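Local coordinates for putative lipoprotein (Pseudomonas protegens, PDB 4KT3), which probably acts as the immunity protein that binds and neutralises a peptidoglycan-cleaving type VI secretion effector, protecting the producing cell, at residues Gln26-Ala31 against Gly81-Ser86. Numbering follows the deposited sequence.
Sequences QVLRVA and GLFSVS
Leu28 reaches from helix 21-34 to the middle strand of the antiparallel sheet, where it meets Val85 and Phe83. Its CB lies 4.0 Å from Val85 CG2. The side chain then extends with CG anti to the backbone N (chi1 177°), bringing the branch point toward the ring of Phe83, and chi2 sets the two methyls. CD1 settles over one face, 3.7 Å from Phe83 CG. This is a CH-pi contact, 25° off the ring normal and offset toward the rim, for which the flat ring offers a broad surface. CD2, the other branch, comes within 4.1 Å of Phe83 CD1. A forked leucine suits this place because a single residue can touch valine at its root and aromatic carbon with both tips.

One residue earlier on the helix, Val27 sets its CG1 against Val85 CG1, also at 4.1 Å. Beta-branched Val85 thus gives one methyl to each helix residue. Phe83 and Val85, two apart in the strand, both point toward the helix, whereas polar Ser84 between them turns away and hydrogen-bonds to Asp64 OD1 through its OG. Thr92 of the adjoining strand touches Val27, Leu28 and Val85. All four touching residues are buried and meet through carbon alone, so shape complementarity and the exclusion of water, rather than polar pairing, probably hold these two segments together.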
loop_
_atom_site.group_PDB
_atom_site.type_symbol
_atom_site.label_atom_id
_atom_site.label_comp_id
_atom_site.label_asym_id
_atom_site.label_seq_id
_atom_site.Cartn_x
_atom_site.Cartn_y
_atom_site.Cartn_z
ATOM N N GLN B 26 -17.077 0.347 1.715
ATOM C CA GLN B 26 -18.012 1.460 1.656
ATOM C C GLN B 26 -17.714 2.478 2.758
ATOM O O GLN B 26 -17.818 3.688 2.529
ATOM C CB GLN B 26 -19.460 0.972 1.700
ATOM C CG GLN B 26 -19.874 0.253 0.425
ATOM C CD GLN B 26 -19.583 1.068 -0.835
ATOM O OE1 GLN B 26 -19.949 2.242 -0.928
ATOM N NE2 GLN B 26 -18.912 0.445 -1.807
ATOM N N VAL B 27 -17.311 1.994 3.933
ATOM C CA VAL B 27 -16.853 2.876 5.002
ATOM C C VAL B 27 -15.643 3.681 4.519
ATOM O O VAL B 27 -15.597 4.902 4.668
ATOM C CB VAL B 27 -16.487 2.083 6.291
ATOM C CG1 VAL B 27 -15.823 2.982 7.320
ATOM C CG2 VAL B 27 -17.736 1.442 6.901
ATOM N N LEU B 28 -14.656 3.000 3.942
ATOM C CA LEU B 28 -13.482 3.686 3.409
ATOM C C LEU B 28 -13.888 4.751 2.388
ATOM O O LEU B 28 -13.370 5.874 2.400
ATOM C CB LEU B 28 -12.514 2.681 2.777
ATOM C CG LEU B 28 -11.291 3.320 2.120
ATOM C CD1 LEU B 28 -10.474 4.108 3.147
ATOM C CD2 LEU B 28 -10.425 2.269 1.450
ATOM N N ARG B 29 -14.817 4.412 1.502
ATOM C CA ARG B 29 -15.240 5.368 0.478
ATOM C C ARG B 29 -15.855 6.629 1.085
ATOM O O ARG B 29 -15.610 7.738 0.607
ATOM C CB ARG B 29 -16.189 4.712 -0.517
ATOM C CG ARG B 29 -15.474 3.823 -1.507
ATOM C CD ARG B 29 -16.434 3.138 -2.453
ATOM N NE ARG B 29 -15.729 2.172 -3.293
ATOM C CZ ARG B 29 -15.074 2.478 -4.408
ATOM N NH1 ARG B 29 -15.032 3.731 -4.846
ATOM N NH2 ARG B 29 -14.465 1.524 -5.097
ATOM N N VAL B 30 -16.622 6.463 2.158
ATOM C CA VAL B 30 -17.126 7.605 2.916
ATOM C C VAL B 30 -15.943 8.394 3.489
ATOM O O VAL B 30 -15.867 9.614 3.342
ATOM C CB VAL B 30 -18.108 7.166 4.029
ATOM C CG1 VAL B 30 -18.464 8.338 4.954
ATOM C CG2 VAL B 30 -19.394 6.603 3.419
ATOM N N ALA B 31 -15.014 7.699 4.128
ATOM C CA ALA B 31 -13.819 8.347 4.665
ATOM C C ALA B 31 -13.069 9.168 3.618
ATOM O O ALA B 31 -12.649 10.286 3.899
ATOM C CB ALA B 31 -12.889 7.312 5.266
ATOM N N GLY B 81 -2.590 5.508 -1.267
ATOM C CA GLY B 81 -2.850 5.132 0.107
ATOM C C GLY B 81 -2.971 3.637 0.331
ATOM O O GLY B 81 -3.359 2.887 -0.565
ATOM N N LEU B 82 -2.648 3.224 1.553
ATOM C CA LEU B 82 -2.881 1.873 2.036
ATOM C C LEU B 82 -3.646 2.049 3.336
ATOM O O LEU B 82 -3.152 2.682 4.263
ATOM C CB LEU B 82 -1.562 1.132 2.290
ATOM C CG LEU B 82 -1.687 -0.266 2.920
ATOM C CD1 LEU B 82 -2.543 -1.201 2.077
ATOM C CD2 LEU B 82 -0.302 -0.902 3.145
ATOM N N PHE B 83 -4.854 1.501 3.395
ATOM C CA PHE B 83 -5.773 1.749 4.499
ATOM C C PHE B 83 -6.167 0.462 5.190
ATOM O O PHE B 83 -6.266 -0.591 4.558
ATOM C CB PHE B 83 -7.043 2.432 3.976
ATOM C CG PHE B 83 -6.778 3.715 3.244
ATOM C CD1 PHE B 83 -6.590 3.720 1.867
ATOM C CD2 PHE B 83 -6.700 4.916 3.933
ATOM C CE1 PHE B 83 -6.332 4.914 1.190
ATOM C CE2 PHE B 83 -6.449 6.113 3.259
ATOM C CZ PHE B 83 -6.265 6.107 1.892
ATOM N N SER B 84 -6.432 0.570 6.490
ATOM C CA SER B 84 -6.999 -0.517 7.274
ATOM C C SER B 84 -8.302 -0.022 7.892
ATOM O O SER B 84 -8.329 1.040 8.524
ATOM C CB SER B 84 -6.029 -0.965 8.374
ATOM O OG SER B 84 -4.834 -1.528 7.831
ATOM N N VAL B 85 -9.373 -0.789 7.694
ATOM C CA VAL B 85 -10.689 -0.463 8.242
ATOM C C VAL B 85 -11.111 -1.535 9.248
ATOM O O VAL B 85 -11.125 -2.720 8.919
ATOM C CB VAL B 85 -11.753 -0.415 7.124
ATOM C CG1 VAL B 85 -13.113 -0.091 7.703
ATOM C CG2 VAL B 85 -11.357 0.599 6.037
ATOM N N SER B 86 -11.436 -1.138 10.470
ATOM C CA SER B 86 -11.815 -2.115 11.489
ATOM C C SER B 86 -13.172 -2.719 11.220
ATOM O O SER B 86 -14.128 -2.003 10.979
ATOM C CB SER B 86 -11.829 -1.504 12.885
ATOM O OG SER B 86 -12.618 -2.312 13.766
#